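Local atomic coordinates of ribokinase (PDB entry 6ILS), a protein that catalyses the ATP- and magnesium-dependent phosphorylation of D-ribose at O-5, giving D-ribose 5-phosphate. Residues Q45-A50 against P297-R302; A136-L141 against V267-G272; Q152-V157 against D181-L186; P163-V168 against T260-F265; K213-K216 against Q221-V224. One frame throughout, in Å; residues are numbered along the deposited sequence.

Contact 1. Residues Q45-A50 against P297-R302; sequences QAACGA and PSMPDR
Met299 folds its side chain over the backbone and CB of Cys48, so that one residue of the loop meets the helix with three successive atoms. Its CG comes nearest, 3.2 Å from Cys48 CA and 3.4 Å from Cys48 CB, closer than ordinary carbon contact, and Met299 SD follows at 3.6 Å from Cys48 CB. The methyl CE of Met299 ends the sweep against Ala47 CB, 3.9 Å away. Bends at chi2 and chi3 curl the thioether back along the helix, while chi1, at -130°, sits off a staggered position, consistent with some strain. Cys48 points SG anti to its backbone N (chi1 175°), so that CA and CB take the closest contact, with SG farther off. An alanine in place of Met299 would probably open a gap beside Cys48 and strip Ala47 CB of its methyl partner. Further out, Thr260 of helix 257-270 touches both Cys48 and Met299, and Lys51 NZ bonds to Met299 O. Ser298 OG is hydrogen-bonded to the carbonyls of Gly294 and Ala295, and Asp301 caps the start of helix 302-312. The contact thus joins helix 41-51, whose first turn supplies Lys41 and Asn44 to the ribose pocket, to a loop that, in this PfkB-family ribokinase fold, lies between that pocket and the monovalent-cation site, with Met299 about 9 Å from the ribose and about 8 Å from the sodium ion.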
# COMPACT_ATOMS: atom_id res chain seq x y z
N GLN B 45 -7.09 -12.30 -14.15
CA GLN B 45 -7.62 -13.09 -15.26
C GLN B 45 -6.95 -12.73 -16.58
O GLN B 45 -6.65 -13.62 -17.38
CB GLN B 45 -9.15 -12.92 -15.30
CG GLN B 45 -9.74 -13.58 -14.07
CD GLN B 45 -11.26 -13.51 -13.99
OE1 GLN B 45 -11.93 -13.16 -14.97
NE2 GLN B 45 -11.80 -13.83 -12.83
N ALA B 46 -6.68 -11.44 -16.80
CA ALA B 46 -5.98 -11.02 -18.01
C ALA B 46 -4.55 -11.55 -18.02
O ALA B 46 -4.07 -12.03 -19.05
CB ALA B 46 -5.98 -9.49 -18.14
N ALA B 47 -3.87 -11.44 -16.88
CA ALA B 47 -2.51 -11.98 -16.79
C ALA B 47 -2.47 -13.47 -17.12
O ALA B 47 -1.58 -13.95 -17.84
CB ALA B 47 -1.91 -11.73 -15.42
N CYS B 48 -3.45 -14.21 -16.60
CA CYS B 48 -3.53 -15.64 -16.88
C CYS B 48 -3.68 -15.93 -18.37
O CYS B 48 -2.92 -16.72 -18.94
CB CYS B 48 -4.70 -16.24 -16.10
SG CYS B 48 -4.99 -17.97 -16.48
N GLY B 49 -4.65 -15.28 -18.99
CA GLY B 49 -4.87 -15.44 -20.41
C GLY B 49 -3.61 -15.17 -21.21
O GLY B 49 -3.25 -15.95 -22.07
N ALA B 50 -2.96 -14.05 -20.91
CA ALA B 50 -1.72 -13.64 -21.61
C ALA B 50 -0.62 -14.69 -21.44
O ALA B 50 -0.02 -15.06 -22.42
CB ALA B 50 -1.27 -12.31 -21.12
N PRO B 297 2.32 -13.42 -10.23
CA PRO B 297 3.55 -14.21 -10.31
C PRO B 297 3.36 -15.73 -10.42
O PRO B 297 4.24 -16.40 -10.94
CB PRO B 297 4.26 -13.89 -8.99
CG PRO B 297 3.77 -12.55 -8.62
CD PRO B 297 2.36 -12.47 -9.10
N SER B 298 2.23 -16.26 -9.96
CA SER B 298 2.02 -17.70 -9.95
C SER B 298 1.36 -18.24 -11.22
O SER B 298 1.18 -19.45 -11.36
CB SER B 298 1.15 -18.11 -8.75
OG SER B 298 -0.18 -17.65 -8.95
N MET B 299 0.97 -17.35 -12.12
CA MET B 299 0.27 -17.82 -13.34
C MET B 299 1.18 -18.71 -14.18
O MET B 299 2.27 -18.32 -14.47
CB MET B 299 -0.27 -16.69 -14.19
CG MET B 299 -1.71 -16.92 -14.54
SD MET B 299 -2.68 -16.48 -13.12
CE MET B 299 -2.15 -14.79 -13.03
N PRO B 300 0.71 -19.90 -14.60
CA PRO B 300 1.55 -20.79 -15.36
C PRO B 300 1.57 -20.52 -16.86
O PRO B 300 0.67 -20.00 -17.38
CB PRO B 300 0.86 -22.13 -15.10
CG PRO B 300 -0.58 -21.77 -15.03
CD PRO B 300 -0.60 -20.44 -14.33
N ASP B 301 2.65 -20.94 -17.52
CA ASP B 301 2.69 -20.83 -18.99
C ASP B 301 1.92 -22.00 -19.59
O ASP B 301 1.76 -22.99 -18.94
CB ASP B 301 4.11 -20.70 -19.54
CG ASP B 301 4.97 -21.92 -19.36
OD1 ASP B 301 4.46 -22.95 -18.93
OD2 ASP B 301 6.16 -21.81 -19.64
N ARG B 302 1.51 -21.87 -20.84
CA ARG B 302 0.71 -22.91 -21.51
C ARG B 302 1.41 -24.27 -21.52
O ARG B 302 0.76 -25.24 -21.26
CB ARG B 302 0.33 -22.51 -22.93
CG ARG B 302 -0.44 -23.63 -23.59
CD ARG B 302 -0.85 -23.42 -25.01
NE ARG B 302 -1.72 -22.30 -24.94
CZ ARG B 302 -2.97 -22.34 -25.29
NH1 ARG B 302 -3.48 -23.44 -25.81
NH2 ARG B 302 -3.67 -21.25 -25.18

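Contact 2. Residues A136-L141 against V267-G272; sequences AGIVLL and VAMVEG
The flat peptide group joining Gly137 to Ile138 carries a methyl on one face: Val270 CG2 stands almost squarely above it, 3.8 Å from Gly137 C. From the opposite side of that plane Pro163 CD comes in near the oxygen. Gly137, lacking a side chain, lets the valine settle this low. Beside the peptide, Ile138 CG2 packs on Val270 CB at 3.7 Å, with Val270 CG1 slightly farther off. The other branch of the isoleucine starts anti to the backbone N (chi1 -172°) and carries Ile138 CD1 to Met269 SD, 4.1 Å away, where the two chains cross at about a right angle. Nothing polar is exchanged across the contact; Glu271 instead pairs with Arg302. The helix closes just beyond, in a Schellman motif whose Gly272 has a positive phi of 94°, a value that would push a side chain against the preceding carbonyl. Strand 138-143 lies in the large sheet between strands 5-8 and 164-170, bonding to Val6 on one flank and to Pro163 and Ile165 on the other; helix 257-270 packs its last turn on this strand's beginning, whereas Val139 and Leu141 turn to helix 147-158.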
# COMPACT_ATOMS: atom_id res chain seq x y z
N ALA B 136 -14.11 -9.03 -29.57
CA ALA B 136 -13.57 -10.11 -28.75
C ALA B 136 -13.93 -11.50 -29.30
O ALA B 136 -14.92 -11.65 -30.02
CB ALA B 136 -14.06 -9.98 -27.32
N GLY B 137 -13.13 -12.50 -28.95
CA GLY B 137 -13.51 -13.89 -29.12
C GLY B 137 -14.27 -14.40 -27.91
O GLY B 137 -15.07 -15.32 -28.00
N ILE B 138 -14.03 -13.78 -26.75
CA ILE B 138 -14.67 -14.17 -25.51
C ILE B 138 -14.43 -13.06 -24.49
O ILE B 138 -13.37 -12.44 -24.51
CB ILE B 138 -14.15 -15.54 -24.99
CG1 ILE B 138 -14.96 -16.02 -23.80
CG2 ILE B 138 -12.65 -15.49 -24.62
CD1 ILE B 138 -14.92 -17.54 -23.61
N VAL B 139 -15.41 -12.77 -23.66
CA VAL B 139 -15.30 -11.66 -22.72
C VAL B 139 -15.46 -12.15 -21.28
O VAL B 139 -16.36 -12.95 -21.01
CB VAL B 139 -16.35 -10.54 -23.03
CG1 VAL B 139 -16.36 -9.48 -21.95
CG2 VAL B 139 -16.06 -9.93 -24.39
N LEU B 140 -14.59 -11.68 -20.37
CA LEU B 140 -14.64 -12.07 -18.96
C LEU B 140 -14.88 -10.87 -18.08
O LEU B 140 -14.18 -9.87 -18.22
CB LEU B 140 -13.30 -12.71 -18.50
CG LEU B 140 -12.75 -13.95 -19.18
CD1 LEU B 140 -11.69 -14.63 -18.26
CD2 LEU B 140 -13.86 -14.90 -19.59
N LEU B 141 -15.86 -10.98 -17.19
CA LEU B 141 -16.23 -9.97 -16.20
C LEU B 141 -16.16 -10.56 -14.80
O LEU B 141 -16.24 -11.79 -14.63
CB LEU B 141 -17.66 -9.47 -16.49
CG LEU B 141 -17.95 -9.10 -17.94
CD1 LEU B 141 -19.45 -8.85 -18.15
CD2 LEU B 141 -17.11 -7.85 -18.39
N VAL B 267 -9.93 -19.59 -22.10
CA VAL B 267 -8.93 -19.75 -23.19
C VAL B 267 -9.20 -21.08 -23.89
O VAL B 267 -9.25 -21.10 -25.07
CB VAL B 267 -7.50 -19.70 -22.63
CG1 VAL B 267 -6.50 -20.18 -23.65
CG2 VAL B 267 -7.17 -18.31 -22.13
N ALA B 268 -9.43 -22.13 -23.12
CA ALA B 268 -9.71 -23.44 -23.73
C ALA B 268 -11.01 -23.36 -24.53
O ALA B 268 -11.07 -23.90 -25.60
CB ALA B 268 -9.81 -24.49 -22.67
N MET B 269 -12.01 -22.69 -23.99
CA MET B 269 -13.31 -22.59 -24.69
C MET B 269 -13.16 -21.75 -25.96
O MET B 269 -13.60 -22.20 -26.96
CB MET B 269 -14.36 -21.97 -23.78
CG MET B 269 -15.60 -21.59 -24.50
SD MET B 269 -16.88 -21.15 -23.33
CE MET B 269 -17.41 -22.79 -22.87
N VAL B 270 -12.46 -20.62 -25.92
CA VAL B 270 -12.30 -19.80 -27.15
C VAL B 270 -11.41 -20.50 -28.19
O VAL B 270 -11.57 -20.24 -29.36
CB VAL B 270 -11.81 -18.37 -26.85
CG1 VAL B 270 -10.37 -18.37 -26.40
CG2 VAL B 270 -12.04 -17.46 -28.03
N GLU B 271 -10.55 -21.42 -27.77
CA GLU B 271 -9.74 -22.22 -28.72
C GLU B 271 -10.54 -23.39 -29.31
O GLU B 271 -9.96 -24.10 -30.09
CB GLU B 271 -8.49 -22.71 -28.02
CG GLU B 271 -7.53 -21.58 -27.76
CD GLU B 271 -6.25 -22.07 -27.12
OE1 GLU B 271 -6.26 -23.24 -26.72
OE2 GLU B 271 -5.32 -21.27 -26.99
N GLY B 272 -11.77 -23.63 -28.88
CA GLY B 272 -12.59 -24.67 -29.53
C GLY B 272 -12.50 -26.02 -28.85
O GLY B 272 -12.98 -26.98 -29.41

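Contact 3. Residues Q152-V157 against D181-L186; sequences QVAKAV and DSIDIL
Ser182 fits against the helix surface formed by Ala154 and Lys155, and these three residues bury most of the area. Ala154 CB meets Ser182 CB at 3.7 Å and lies 3.8 Å from Ser182 O, so the methyl rests against both the side chain and the carbonyl of the serine. Lys155 runs alongside: its CG is 3.6 Å from Ser182 OG and its CE 3.9 Å from the same oxygen, the extended aliphatic chain passing the hydroxyl with its methylenes. With OG anti to the carbonyl carbon (chi1 -53°), the serine turns that oxygen to the lysine chain. Ile183 adds a looser touch, CG2 standing 4.3 Å from Ala154 CB, before its side chain leads off toward Val164 and Leu166. The segments thus join helix 147-158 to the turn entering strand 185-187, next to strand 164-170 in the large sheet. No hydrogen bond spans the two segments. The polar ends look to Glu178 instead: its backbone oxygen is hydrogen-bonded to Ser182 OG and its carboxylate forms a salt bridge with Lys155 NZ, which implies that this partly open contact is carried by van der Waals packing of methyl and methylene groups on the serine, with one outside residue tying both flanks.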
# COMPACT_ATOMS: atom_id res chain seq x y z
N GLN B 152 -23.53 -2.84 -19.41
CA GLN B 152 -23.28 -2.28 -20.72
C GLN B 152 -22.35 -3.13 -21.58
O GLN B 152 -22.53 -3.25 -22.79
CB GLN B 152 -22.71 -0.85 -20.58
CG GLN B 152 -23.67 0.13 -19.91
CD GLN B 152 -23.04 1.51 -19.72
OE1 GLN B 152 -22.58 2.13 -20.68
NE2 GLN B 152 -23.00 1.96 -18.48
N VAL B 153 -21.33 -3.72 -20.96
CA VAL B 153 -20.40 -4.56 -21.71
C VAL B 153 -21.09 -5.83 -22.20
O VAL B 153 -20.99 -6.21 -23.37
CB VAL B 153 -19.16 -4.92 -20.84
CG1 VAL B 153 -18.34 -6.03 -21.51
CG2 VAL B 153 -18.32 -3.68 -20.60
N ALA B 154 -21.80 -6.49 -21.30
CA ALA B 154 -22.45 -7.76 -21.62
C ALA B 154 -23.46 -7.56 -22.74
O ALA B 154 -23.50 -8.34 -23.70
CB ALA B 154 -23.10 -8.34 -20.40
N LYS B 155 -24.26 -6.50 -22.64
CA LYS B 155 -25.27 -6.21 -23.66
C LYS B 155 -24.63 -5.91 -25.01
O LYS B 155 -25.15 -6.29 -26.05
CB LYS B 155 -26.16 -5.04 -23.22
CG LYS B 155 -27.16 -5.45 -22.17
CD LYS B 155 -28.12 -4.33 -21.80
CE LYS B 155 -29.06 -4.81 -20.71
NZ LYS B 155 -30.15 -3.83 -20.41
N ALA B 156 -23.47 -5.26 -24.98
CA ALA B 156 -22.75 -4.94 -26.21
C ALA B 156 -22.22 -6.20 -26.89
O ALA B 156 -21.93 -6.20 -28.09
CB ALA B 156 -21.61 -3.97 -25.94
N VAL B 157 -22.06 -7.27 -26.12
CA VAL B 157 -21.52 -8.49 -26.71
C VAL B 157 -22.64 -9.38 -27.21
O VAL B 157 -22.59 -9.85 -28.33
CB VAL B 157 -20.69 -9.30 -25.72
CG1 VAL B 157 -20.15 -10.49 -26.44
CG2 VAL B 157 -19.55 -8.46 -25.18
N ASP B 181 -29.24 -11.89 -17.29
CA ASP B 181 -29.88 -12.12 -18.59
C ASP B 181 -28.97 -11.86 -19.79
O ASP B 181 -29.31 -12.25 -20.91
CB ASP B 181 -31.12 -11.23 -18.76
CG ASP B 181 -32.37 -11.83 -18.13
OD1 ASP B 181 -32.49 -13.08 -18.12
OD2 ASP B 181 -33.22 -11.05 -17.66
N SER B 182 -27.84 -11.21 -19.56
CA SER B 182 -27.00 -10.76 -20.68
C SER B 182 -25.69 -11.54 -20.80
O SER B 182 -24.94 -11.33 -21.74
CB SER B 182 -26.68 -9.28 -20.54
OG SER B 182 -27.86 -8.51 -20.37
N ILE B 183 -25.42 -12.42 -19.85
CA ILE B 183 -24.20 -13.23 -19.90
C ILE B 183 -24.51 -14.64 -20.41
O ILE B 183 -25.68 -15.02 -20.52
CB ILE B 183 -23.54 -13.30 -18.52
CG1 ILE B 183 -24.46 -14.02 -17.54
CG2 ILE B 183 -23.15 -11.89 -18.06
CD1 ILE B 183 -23.88 -14.26 -16.18
N ASP B 184 -23.47 -15.40 -20.72
CA ASP B 184 -23.65 -16.77 -21.22
C ASP B 184 -23.28 -17.79 -20.14
O ASP B 184 -23.96 -18.80 -19.96
CB ASP B 184 -22.81 -17.00 -22.47
CG ASP B 184 -23.25 -16.12 -23.64
OD1 ASP B 184 -24.26 -16.45 -24.29
OD2 ASP B 184 -22.58 -15.09 -23.91
N ILE B 185 -22.20 -17.52 -19.42
CA ILE B 185 -21.76 -18.44 -18.39
C ILE B 185 -21.58 -17.71 -17.08
O ILE B 185 -20.89 -16.70 -17.03
CB ILE B 185 -20.42 -19.12 -18.79
CG1 ILE B 185 -20.58 -19.87 -20.10
CG2 ILE B 185 -19.94 -20.02 -17.66
CD1 ILE B 185 -19.30 -20.48 -20.65
N LEU B 186 -22.20 -18.22 -16.03
CA LEU B 186 -22.03 -17.70 -14.69
C LEU B 186 -21.00 -18.58 -13.98
O LEU B 186 -21.10 -19.81 -14.04
CB LEU B 186 -23.37 -17.70 -13.92
CG LEU B 186 -23.34 -17.05 -12.54
CD1 LEU B 186 -23.20 -15.54 -12.68
CD2 LEU B 186 -24.62 -17.40 -11.75

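Contact 4. Residues P163-V168 against T260-F265; sequences PVILDV and TFTAAF. With ATP (adenosine-5'-triphosphate), chain E.
Ile165 and Thr262 meet methyl to methyl, CG2 on CG2 at 4.0 Å, the two side chains sliding past each other in opposite directions. Ile165 sends its other branch to Phe265, whose ring receives that methyl at its edge, near its plane, with 4.3 Å from Ile165 CD1 to Phe265 CD1. This is the close-fitting half, bordered by Leu140 and Ile185 of the neighbouring strands. Thr262 divides its two branches between different tasks. OG1, beside the backbone N (chi1 -53°), turns back along the helix to a hydrogen bond with Gly258 O, and CG2, anti to that N, faces the strand. Helix 257-270 here lies on the central strand 164-170 of the alpha/beta fold shared by PfkB kinases, and its first turn carries Gly258 and Asp259, the latter predicted to be the proton acceptor. Toward the strand's far end the fit is looser: Asp167 points to the helix segment without coming into close contact with it, and the separation is bridged by Lys225 NZ, which forms a salt bridge with Asp167 OD1 and a hydrogen bond with Thr262 OG1. One residue before Thr262 the helix meets the nucleotide. Phe261 CD2 approaches ATP O3' to 3.4 Å, obliquely to the ring, so that this ring borders the O3' side of the ATP ribose.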
# COMPACT_ATOMS: atom_id res chain seq x y z
N PRO B 163 -19.21 -15.30 -26.54
CA PRO B 163 -19.54 -15.72 -25.17
C PRO B 163 -19.07 -14.76 -24.07
O PRO B 163 -17.97 -14.22 -24.14
CB PRO B 163 -18.85 -17.07 -25.03
CG PRO B 163 -17.80 -17.09 -26.09
CD PRO B 163 -18.26 -16.22 -27.19
N VAL B 164 -19.92 -14.55 -23.07
CA VAL B 164 -19.59 -13.70 -21.93
C VAL B 164 -19.64 -14.50 -20.66
O VAL B 164 -20.65 -15.14 -20.35
CB VAL B 164 -20.58 -12.52 -21.81
CG1 VAL B 164 -20.22 -11.64 -20.61
CG2 VAL B 164 -20.58 -11.71 -23.08
N ILE B 165 -18.53 -14.46 -19.91
CA ILE B 165 -18.44 -15.15 -18.63
C ILE B 165 -18.40 -14.14 -17.50
O ILE B 165 -17.59 -13.21 -17.50
CB ILE B 165 -17.15 -16.05 -18.56
CG1 ILE B 165 -17.15 -17.05 -19.72
CG2 ILE B 165 -17.05 -16.72 -17.20
CD1 ILE B 165 -15.92 -17.96 -19.77
N LEU B 166 -19.28 -14.33 -16.52
CA LEU B 166 -19.29 -13.51 -15.34
C LEU B 166 -18.84 -14.32 -14.14
O LEU B 166 -19.52 -15.26 -13.69
CB LEU B 166 -20.69 -12.91 -15.10
CG LEU B 166 -20.86 -12.18 -13.77
CD1 LEU B 166 -20.03 -10.88 -13.71
CD2 LEU B 166 -22.36 -11.86 -13.52
N ASP B 167 -17.67 -13.96 -13.63
CA ASP B 167 -17.14 -14.51 -12.40
C ASP B 167 -17.86 -13.78 -11.29
O ASP B 167 -18.01 -12.55 -11.35
CB ASP B 167 -15.61 -14.33 -12.35
CG ASP B 167 -15.01 -14.63 -10.99
OD1 ASP B 167 -15.63 -15.33 -10.17
OD2 ASP B 167 -13.87 -14.15 -10.74
N VAL B 168 -18.35 -14.52 -10.30
CA VAL B 168 -19.20 -13.92 -9.28
C VAL B 168 -18.32 -13.33 -8.19
O VAL B 168 -18.79 -12.58 -7.33
CB VAL B 168 -20.21 -14.95 -8.72
CG1 VAL B 168 -21.12 -14.33 -7.67
CG2 VAL B 168 -21.06 -15.46 -9.84
N THR B 260 -7.39 -17.94 -12.10
CA THR B 260 -6.68 -18.76 -13.06
C THR B 260 -7.62 -19.80 -13.66
O THR B 260 -7.65 -20.01 -14.89
CB THR B 260 -5.50 -19.46 -12.37
OG1 THR B 260 -4.56 -18.46 -11.92
CG2 THR B 260 -4.82 -20.42 -13.32
N PHE B 261 -8.40 -20.44 -12.80
CA PHE B 261 -9.34 -21.47 -13.25
C PHE B 261 -10.28 -20.89 -14.31
O PHE B 261 -10.47 -21.46 -15.39
CB PHE B 261 -10.15 -22.03 -12.07
CG PHE B 261 -11.05 -23.18 -12.47
CD1 PHE B 261 -12.33 -22.96 -12.95
CD2 PHE B 261 -10.59 -24.48 -12.40
CE1 PHE B 261 -13.15 -24.01 -13.35
CE2 PHE B 261 -11.40 -25.55 -12.79
CZ PHE B 261 -12.69 -25.31 -13.28
N THR B 262 -10.87 -19.74 -13.99
CA THR B 262 -11.89 -19.15 -14.86
C THR B 262 -11.28 -18.66 -16.17
O THR B 262 -11.81 -18.93 -17.25
CB THR B 262 -12.61 -17.98 -14.14
OG1 THR B 262 -13.11 -18.44 -12.88
CG2 THR B 262 -13.77 -17.49 -14.98
N ALA B 263 -10.13 -18.00 -16.10
CA ALA B 263 -9.49 -17.55 -17.33
C ALA B 263 -8.97 -18.69 -18.21
O ALA B 263 -9.03 -18.60 -19.44
CB ALA B 263 -8.34 -16.56 -17.00
N ALA B 264 -8.46 -19.76 -17.59
CA ALA B 264 -7.93 -20.89 -18.35
C ALA B 264 -9.08 -21.63 -19.04
O ALA B 264 -8.97 -22.08 -20.19
CB ALA B 264 -7.14 -21.86 -17.43
N PHE B 265 -10.19 -21.75 -18.33
CA PHE B 265 -11.40 -22.30 -18.94
C PHE B 265 -11.78 -21.49 -20.18
O PHE B 265 -12.08 -22.04 -21.23
CB PHE B 265 -12.54 -22.33 -17.92
CG PHE B 265 -13.83 -22.88 -18.47
CD1 PHE B 265 -14.71 -22.06 -19.17
CD2 PHE B 265 -14.17 -24.20 -18.26
CE1 PHE B 265 -15.90 -22.58 -19.69
CE2 PHE B 265 -15.36 -24.72 -18.77
CZ PHE B 265 -16.22 -23.90 -19.47
PG ATP E . -12.70 -19.09 -5.82
O1G ATP E . -13.54 -18.45 -6.86
O2G ATP E . -11.33 -18.44 -5.76
O3G ATP E . -13.31 -18.93 -4.46
PB ATP E . -12.64 -21.82 -5.15
O1B ATP E . -12.53 -23.09 -5.87
O2B ATP E . -13.89 -21.85 -4.41
O3B ATP E . -12.62 -20.64 -6.21
PA ATP E . -10.10 -22.23 -3.80
O1A ATP E . -10.31 -23.36 -2.79
O2A ATP E . -9.11 -21.24 -3.25
O3A ATP E . -11.47 -21.50 -4.08
O5' ATP E . -9.51 -22.83 -5.12
C5' ATP E . -9.32 -22.01 -6.26
C4' ATP E . -8.95 -22.96 -7.47
O4' ATP E . -7.71 -23.80 -7.09
C3' ATP E . -9.89 -23.78 -7.67
O3' ATP E . -10.05 -24.03 -9.07
C2' ATP E . -9.46 -25.20 -6.93
O2' ATP E . -10.20 -26.26 -7.58
C1' ATP E . -8.20 -25.27 -7.03
N9 ATP E . -7.60 -25.82 -5.80
C8 ATP E . -7.71 -25.64 -4.45
N7 ATP E . -6.84 -26.51 -3.86
C5 ATP E . -6.20 -27.21 -4.84
C6 ATP E . -5.22 -28.21 -4.79
N6 ATP E . -4.62 -28.79 -3.63
N1 ATP E . -4.77 -28.74 -5.93
C2 ATP E . -5.24 -28.29 -7.15
N3 ATP E . -6.18 -27.32 -7.21
C4 ATP E . -6.66 -26.78 -6.05

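Contact 5. Residues K213-K216 against Q221-V224; sequences KCHK and QVLV
His215 ND1 is hydrogen-bonded to the backbone oxygen of Val219, in the short connection between the two segments, and this bond would restrict rotation of the imidazole where it reaches Val222. Since a carbonyl oxygen can only accept, ND1 is the probable proton carrier. The ring comes to the valine obliquely, with His215 CE1 4.4 Å from Val222 CG2. A closer touch lies one residue back along the helix: Cys214 CB packs on the same methyl, Val222 CG2, at 3.9 Å. Val222 CG2 is thus shared by two successive helix residues. It gets there because CG1 stands anti to the backbone N (chi1 -176°), which turns CG2 to the helix. The side chain of Cys214 also packs on Leu193, Leu196 and Thr197 of helix 190-197, so the cysteine sits between a helix and a strand. The strand itself is fixed in the sheet by neighbours on either side: Leu223 bonds through its backbone to Leu186, and Val222 to Phe234 of strand 231-235. Through Cys214 and His215, helix 204-216 lies on strand 221-225, which follows after only four residues, in an alpha-to-beta step of the fold that leads on to Lys225, a predicted ATP-binding residue. No polar bond crosses between the segments; the chemistry implies a mostly carbon interface, with His215 ND1 bonded to Val219 in the connection rather than to the strand.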
# COMPACT_ATOMS: atom_id res chain seq x y z
N LYS B 213 -31.96 -23.24 -9.96
CA LYS B 213 -32.39 -21.88 -9.66
C LYS B 213 -31.71 -20.87 -10.58
O LYS B 213 -32.35 -19.94 -11.06
CB LYS B 213 -32.11 -21.52 -8.21
N CYS B 214 -30.41 -21.06 -10.84
CA CYS B 214 -29.70 -20.18 -11.77
C CYS B 214 -30.27 -20.29 -13.18
O CYS B 214 -30.35 -19.30 -13.88
CB CYS B 214 -28.19 -20.49 -11.80
SG CYS B 214 -27.37 -20.14 -10.28
N HIS B 215 -30.66 -21.48 -13.59
CA HIS B 215 -31.25 -21.66 -14.92
C HIS B 215 -32.57 -20.89 -15.03
O HIS B 215 -32.97 -20.46 -16.12
CB HIS B 215 -31.50 -23.14 -15.21
CG HIS B 215 -30.26 -23.96 -15.47
ND1 HIS B 215 -29.11 -23.42 -16.01
CD2 HIS B 215 -30.02 -25.28 -15.28
CE1 HIS B 215 -28.20 -24.38 -16.13
NE2 HIS B 215 -28.73 -25.51 -15.70
N LYS B 216 -33.26 -20.73 -13.89
CA LYS B 216 -34.54 -20.01 -13.85
C LYS B 216 -34.29 -18.51 -13.92
O LYS B 216 -35.06 -17.77 -14.52
CB LYS B 216 -35.34 -20.37 -12.59
CG LYS B 216 -35.88 -21.79 -12.58
CD LYS B 216 -36.54 -22.13 -11.24
CE LYS B 216 -37.12 -23.54 -11.22
NZ LYS B 216 -37.67 -23.91 -9.88
N GLN B 221 -25.65 -21.63 -18.65
CA GLN B 221 -24.44 -22.37 -18.29
C GLN B 221 -23.85 -21.85 -17.01
O GLN B 221 -23.71 -20.64 -16.82
CB GLN B 221 -23.39 -22.30 -19.40
CG GLN B 221 -23.89 -22.73 -20.75
CD GLN B 221 -22.75 -22.97 -21.72
OE1 GLN B 221 -21.59 -23.07 -21.32
NE2 GLN B 221 -23.09 -23.09 -23.00
N VAL B 222 -23.55 -22.76 -16.09
CA VAL B 222 -22.97 -22.39 -14.82
C VAL B 222 -21.71 -23.24 -14.60
O VAL B 222 -21.76 -24.47 -14.65
CB VAL B 222 -23.96 -22.58 -13.67
CG1 VAL B 222 -23.36 -22.10 -12.35
CG2 VAL B 222 -25.30 -21.83 -13.97
N LEU B 223 -20.60 -22.55 -14.40
CA LEU B 223 -19.29 -23.16 -14.13
C LEU B 223 -19.01 -23.04 -12.64
O LEU B 223 -18.57 -22.00 -12.16
CB LEU B 223 -18.20 -22.45 -14.97
CG LEU B 223 -16.75 -22.89 -14.77
CD1 LEU B 223 -16.62 -24.32 -15.25
CD2 LEU B 223 -15.81 -21.96 -15.55
N VAL B 224 -19.32 -24.08 -11.87
CA VAL B 224 -19.18 -23.98 -10.43
C VAL B 224 -17.81 -24.43 -9.93
O VAL B 224 -17.37 -25.55 -10.23
CB VAL B 224 -20.26 -24.81 -9.70
CG1 VAL B 224 -20.22 -24.51 -8.22
CG2 VAL B 224 -21.64 -24.49 -10.27

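Contacts 2, 3, 4 and 5 all reach the large sheet, on the neighbouring strands 138-143, 164-170, 185-187 and 221-225. Contacts 2 and 4 lie about 8 Å apart between centres and share helix 257-270, the former near its end, the latter in its middle. Contact 1 joins 45-50 to 297-302 and so encloses the other four along the chain; contact 4 crosses contact 3 and encloses contact 5, which opens after contact 3 closes. Contacts 1 and 5 are farthest apart, about 26 Å between centres, on opposite sides of the chain's centre. Helices thus pack on the sheet, and helix 257-270 links this core to the ribose and ATP sites, while the cation site lies near contact 1.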